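XisI protein-like (Anabaena variabilis, PDB 2NLV) is of uncharacterised function but, as a XisI-like protein, is probably related to the factors that help excise DNA elements from nitrogen-fixation genes in cyanobacteria. Local coordinates at residues A[47-51]-A[52-56]; A[76-80]-A[81-85]. One frame throughout, in Å; residues are numbered along the deposited sequence. Where two conformers were deposited one is given.

Contact 1 of 2, residues A[47-51]-A[52-56]; sequences VGWQG and LNRIY
W49 carries CG beside its backbone N (chi1 -66°), and R54 carries CG on the far side from its own N and bends at chi2 (55°); together these torsions lay the arginine chain across the indole. R54 CD sits over the indole face, 4.0 Å from the centroid of the six-membered ring and 21° off its normal, a CH-pi contact. Further out, R54 NH1 passes 3.3 Å from W49 NE1, two donors that do not bond, and instead gives a hydrogen bond to G48 O at 3.0 Å. That carbonyl has a second donor, I55 N at 2.9 Å, which approaches from the opposite face of its plane. The ladder of antiparallel pairs, V47 with Y56 to Q50 with N53, makes this a beta hairpin closed by a type II' turn from Q50 to N53, with G51 at positive phi. Inside the turn Q50 O is doubly held: N53 N reaches it from one face of the carbonyl plane, N53 ND2 at 3.0 Å from the other. On the face away from the indole, I55 CD1 packs against the Q50 amide, 3.5 Å from Q50 CD. Hydrogen bonds join W49 NE1 to G97 O, R54 NH2 to Q72 OE1 and Y56 OH to H61 ND1, all three partners on the second subunit, so the hairpin takes part in the dimer interface. An alanine in place of W49 is likely to leave the aliphatic chain of R54 without its aromatic support and G97 O of the second subunit without the indole donor. V47 and Y56 run next to each other, with V47 CG2 3.9 Å from Y56 CD1.

Contact 2 of 2, residues A[76-80]-A[81-85]; sequences TDRNP and AEELV
R78 and E83 run nearly perpendicular, and their guanidinium and carboxylate planes stand 58° apart, yet in the conformer described, one of two deposited for R78, the arginine still grips the acid side-on with two nitrogens. This salt bridge spans the start of helix 80-86, where N79 is the N-cap. R78 NE meets E83 OE2 on its syn side at 2.8 Å, close to both group planes, whereas R78 NH2 reaches E83 OE1 at 3.1 Å from above the carboxylate plane, a longer and less straight bond. A bend at chi3 turns the guanidinium so that its edge faces the acid, and E83 runs extended beyond CG to meet it. Both groups have further partners on helix 2-21: E83 OE1 bonds to Y19 OH, and in this same conformer R78 NH2 bonds to N18 and the guanidinium makes a cation-pi contact with Y19.

N79 and E82 run alongside each other in the same direction, with amide and carboxylate planes 82° apart. N79 CG is anti to the backbone N (chi1 -166°), which brings OD1 to the first turn, where it accepts from E82 N at 3.1 Å; the bond is nearly straight at hydrogen, although the donor lies above the amide plane. E82 turns its own carboxylate away, to R91 and Y109. The backbone bonds of the helix begin here, N79 O accepting from E83 N and P80 O from L84 N, while the ring of P80 packs among L15, Y19 and F62. Two waters fill in around the cap: one accepts from N79 N and donates to E83 OE2, and the other donates to N79 OD1 at 2.7 Å and accepts from A81 N at 3.0 Å.

In the fold
Contact 1 comes first along the chain and contact 2 follows after it closes; their centres are about 27 Å apart and their nearest atoms about 13 Å, so they do not touch. The centre of contact 1 lies about 22 Å from the centre of the chain, at the tip of a protruding hairpin that meets the second subunit, whereas that of contact 2 lies about 9 Å from it, and no other protein chain of the assembly touches contact 2. Strand 53-65 links them: it begins within the hairpin, and farther on its V59 and F62 pack against T76, P80 and L84 of contact 2, which sits where helix 80-86 meets helix 2-21 and the sheet.

Contact 1 of 2, residues A[47-51]-A[52-56]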
loop_
_atom_site.group_PDB
_atom_site.type_symbol
_atom_site.label_atom_id
_atom_site.label_comp_id
_atom_site.label_asym_id
_atom_site.label_seq_id
_atom_site.Cartn_x
_atom_site.Cartn_y
_atom_site.Cartn_z
ATOM N N VAL A 47 8.956 -5.475 2.741
ATOM C CA VAL A 47 9.706 -4.256 2.906
ATOM C C VAL A 47 10.966 -4.505 3.729
ATOM O O VAL A 47 10.887 -4.952 4.867
ATOM C CB VAL A 47 8.884 -3.143 3.593
ATOM C CG1 VAL A 47 9.705 -1.875 3.790
ATOM C CG2 VAL A 47 7.600 -2.800 2.790
ATOM N N GLY A 48 12.151 -4.259 3.159
ATOM C CA GLY A 48 13.379 -4.413 3.915
ATOM C C GLY A 48 14.596 -4.367 3.047
ATOM O O GLY A 48 14.630 -3.644 2.067
ATOM N N TRP A 49 15.612 -5.155 3.383
ATOM C CA TRP A 49 16.907 -5.160 2.766
ATOM C C TRP A 49 17.389 -6.590 2.640
ATOM O O TRP A 49 17.201 -7.418 3.544
ATOM C CB TRP A 49 17.892 -4.299 3.561
ATOM C CG TRP A 49 17.516 -2.905 3.527
ATOM C CD1 TRP A 49 16.635 -2.268 4.379
ATOM C CD2 TRP A 49 17.892 -1.949 2.554
ATOM N NE1 TRP A 49 16.466 -0.992 3.992
ATOM C CE2 TRP A 49 17.195 -0.747 2.870
ATOM C CE3 TRP A 49 18.756 -1.962 1.466
ATOM C CZ2 TRP A 49 17.363 0.409 2.151
ATOM C CZ3 TRP A 49 18.899 -0.822 0.741
ATOM C CH2 TRP A 49 18.193 0.362 1.094
ATOM N N GLN A 50 18.005 -6.847 1.490
ATOM C CA GLN A 50 18.819 -8.062 1.301
ATOM C C GLN A 50 20.191 -7.555 1.013
ATOM O O GLN A 50 20.488 -7.088 -0.094
ATOM C CB GLN A 50 18.286 -8.845 0.094
ATOM C CG GLN A 50 16.962 -9.616 0.437
ATOM C CD GLN A 50 16.228 -10.324 -0.757
ATOM O OE1 GLN A 50 15.101 -10.800 -0.568
ATOM N NE2 GLN A 50 16.851 -10.392 -1.954
ATOM N N GLY A 51 21.047 -7.519 2.029
ATOM C CA GLY A 51 22.279 -6.804 1.869
ATOM C C GLY A 51 22.021 -5.368 1.500
ATOM O O GLY A 51 21.212 -4.737 2.182
ATOM N N LEU A 52 22.671 -4.790 0.486
ATOM C CA LEU A 52 22.453 -3.451 0.055
ATOM C C LEU A 52 21.352 -3.322 -0.990
ATOM O O LEU A 52 21.161 -2.246 -1.506
ATOM C CB LEU A 52 23.761 -2.867 -0.499
ATOM C CG LEU A 52 24.932 -2.850 0.499
ATOM C CD1 LEU A 52 26.177 -2.302 -0.257
ATOM C CD2 LEU A 52 24.585 -2.061 1.775
ATOM N N ASN A 53 20.619 -4.399 -1.220
ATOM C CA ASN A 53 19.480 -4.352 -2.129
ATOM C C ASN A 53 18.184 -4.049 -1.428
ATOM O O ASN A 53 17.811 -4.772 -0.520
ATOM C CB ASN A 53 19.315 -5.694 -2.839
ATOM C CG ASN A 53 20.591 -6.087 -3.561
ATOM O OD1 ASN A 53 20.942 -5.518 -4.601
ATOM N ND2 ASN A 53 21.357 -6.983 -2.950
ATOM N N ARG A 54 17.523 -2.995 -1.830
ATOM C CA ARG A 54 16.262 -2.618 -1.255
ATOM C C ARG A 54 15.162 -3.547 -1.714
ATOM O O ARG A 54 14.967 -3.755 -2.887
ATOM C CB ARG A 54 15.894 -1.179 -1.707
ATOM C CG ARG A 54 14.495 -0.702 -1.250
ATOM C CD ARG A 54 14.326 -0.814 0.226
ATOM N NE ARG A 54 13.229 -0.038 0.768
ATOM C CZ ARG A 54 12.867 -0.075 2.034
ATOM N NH1 ARG A 54 13.354 -1.000 2.834
ATOM N NH2 ARG A 54 11.955 0.763 2.493
ATOM N N ILE A 55 14.431 -4.124 -0.759
ATOM C CA ILE A 55 13.204 -4.899 -1.034
ATOM C C ILE A 55 12.027 -4.009 -0.691
ATOM O O ILE A 55 11.855 -3.545 0.414
ATOM C CB ILE A 55 13.151 -6.210 -0.239
ATOM C CG1 ILE A 55 14.392 -7.096 -0.491
ATOM C CG2 ILE A 55 11.885 -6.982 -0.561
ATOM C CD1 ILE A 55 14.654 -7.449 -1.921
ATOM N N TYR A 56 11.248 -3.726 -1.712
ATOM C CA TYR A 56 10.065 -2.908 -1.543
ATOM C C TYR A 56 9.090 -3.308 -2.629
ATOM O O TYR A 56 9.149 -2.815 -3.763
ATOM C CB TYR A 56 10.424 -1.373 -1.602
ATOM C CG TYR A 56 9.247 -0.522 -1.275
ATOM C CD1 TYR A 56 8.873 -0.269 0.039
ATOM C CD2 TYR A 56 8.493 0.061 -2.278
ATOM C CE1 TYR A 56 7.730 0.410 0.317
ATOM C CE2 TYR A 56 7.329 0.756 -1.971
ATOM C CZ TYR A 56 6.949 0.918 -0.698
ATOM O OH TYR A 56 5.771 1.565 -0.419
#

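Contact 2 of 2, residues A[76-80]-A[81-85]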
loop_
_atom_site.group_PDB
_atom_site.type_symbol
_atom_site.label_atom_id
_atom_site.label_comp_id
_atom_site.label_asym_id
_atom_site.label_seq_id
_atom_site.Cartn_x
_atom_site.Cartn_y
_atom_site.Cartn_z
ATOM N N THR A 76 2.239 -13.416 -7.363
ATOM C CA THR A 76 2.302 -14.848 -7.095
ATOM C C THR A 76 1.942 -15.644 -8.350
ATOM O O THR A 76 1.535 -15.091 -9.354
ATOM C CB THR A 76 1.314 -15.242 -6.008
ATOM O OG1 THR A 76 -0.012 -15.303 -6.565
ATOM C CG2 THR A 76 1.346 -14.267 -4.814
ATOM N N ASP A 77 2.102 -16.949 -8.298
ATOM C CA ASP A 77 1.618 -17.749 -9.424
ATOM C C ASP A 77 0.269 -18.372 -9.085
ATOM O O ASP A 77 -0.147 -19.329 -9.757
ATOM C CB ASP A 77 2.661 -18.770 -9.926
ATOM C CG ASP A 77 3.120 -19.675 -8.865
ATOM O OD1 ASP A 77 2.489 -19.681 -7.784
ATOM O OD2 ASP A 77 4.121 -20.406 -9.127
ATOM N N ARG A 78 -0.384 -17.885 -7.999
ATOM C CA ARG A 78 -1.795 -18.205 -7.616
ATOM C C ARG A 78 -2.762 -17.313 -8.458
ATOM O O ARG A 78 -2.348 -16.379 -9.132
ATOM C CB ARG A 78 -2.102 -18.037 -6.079
ATOM C CG ARG A 78 -1.790 -19.265 -5.145
ATOM C CD ARG A 78 -1.757 -19.011 -3.640
ATOM N NE ARG A 78 -3.070 -18.779 -3.036
ATOM C CZ ARG A 78 -3.301 -18.530 -1.732
ATOM N NH1 ARG A 78 -2.322 -18.463 -0.801
ATOM N NH2 ARG A 78 -4.545 -18.361 -1.331
ATOM N N ASN A 79 -4.034 -17.674 -8.409
ATOM C CA ASN A 79 -5.140 -16.966 -9.063
ATOM C C ASN A 79 -6.106 -16.459 -8.016
ATOM O O ASN A 79 -7.105 -17.129 -7.720
ATOM C CB ASN A 79 -5.830 -17.937 -10.032
ATOM C CG ASN A 79 -6.739 -17.242 -10.988
ATOM O OD1 ASN A 79 -7.416 -16.276 -10.637
ATOM N ND2 ASN A 79 -6.800 -17.773 -12.216
ATOM N N PRO A 80 -5.788 -15.295 -7.382
ATOM C CA PRO A 80 -6.662 -14.774 -6.326
ATOM C C PRO A 80 -8.063 -14.504 -6.755
ATOM O O PRO A 80 -8.999 -14.653 -5.971
ATOM C CB PRO A 80 -5.977 -13.499 -5.875
ATOM C CG PRO A 80 -4.787 -13.358 -6.696
ATOM C CD PRO A 80 -4.579 -14.491 -7.608
ATOM N N ALA A 81 -8.285 -14.152 -8.021
ATOM C CA ALA A 81 -9.643 -13.969 -8.510
ATOM C C ALA A 81 -10.469 -15.243 -8.417
ATOM O O ALA A 81 -11.585 -15.209 -7.897
ATOM C CB ALA A 81 -9.665 -13.404 -9.915
ATOM N N GLU A 82 -9.912 -16.365 -8.879
ATOM C CA GLU A 82 -10.583 -17.613 -8.749
ATOM C C GLU A 82 -10.777 -18.055 -7.328
ATOM O O GLU A 82 -11.759 -18.711 -6.997
ATOM C CB GLU A 82 -9.832 -18.693 -9.539
ATOM C CG GLU A 82 -10.213 -18.706 -10.996
ATOM C CD GLU A 82 -11.742 -18.674 -11.284
ATOM O OE1 GLU A 82 -12.449 -19.675 -10.985
ATOM O OE2 GLU A 82 -12.256 -17.640 -11.821
ATOM N N GLU A 83 -9.841 -17.693 -6.453
ATOM C CA GLU A 83 -10.012 -18.032 -5.079
ATOM C C GLU A 83 -11.186 -17.287 -4.456
ATOM O O GLU A 83 -11.985 -17.846 -3.703
ATOM C CB GLU A 83 -8.700 -17.791 -4.313
ATOM C CG GLU A 83 -7.648 -18.768 -4.784
ATOM C CD GLU A 83 -6.253 -18.443 -4.383
ATOM O OE1 GLU A 83 -6.001 -17.329 -3.883
ATOM O OE2 GLU A 83 -5.391 -19.313 -4.551
ATOM N N LEU A 84 -11.313 -16.003 -4.767
ATOM C CA LEU A 84 -12.463 -15.238 -4.311
ATOM C C LEU A 84 -13.761 -15.813 -4.801
ATOM O O LEU A 84 -14.752 -15.882 -4.085
ATOM C CB LEU A 84 -12.344 -13.754 -4.696
ATOM C CG LEU A 84 -11.230 -12.991 -3.991
ATOM C CD1 LEU A 84 -11.108 -11.682 -4.724
ATOM C CD2 LEU A 84 -11.528 -12.770 -2.495
ATOM N N VAL A 85 -13.788 -16.247 -6.067
ATOM C CA VAL A 85 -14.981 -16.918 -6.583
ATOM C C VAL A 85 -15.290 -18.181 -5.814
ATOM O O VAL A 85 -16.456 -18.439 -5.517
ATOM C CB VAL A 85 -14.809 -17.217 -8.080
ATOM C CG1 VAL A 85 -15.963 -17.974 -8.676
ATOM C CG2 VAL A 85 -14.730 -15.922 -8.812
HETATM O O HOH W 1 -5.061 -20.042 -7.183
HETATM O O HOH W 2 -6.379 -13.825 -10.326
#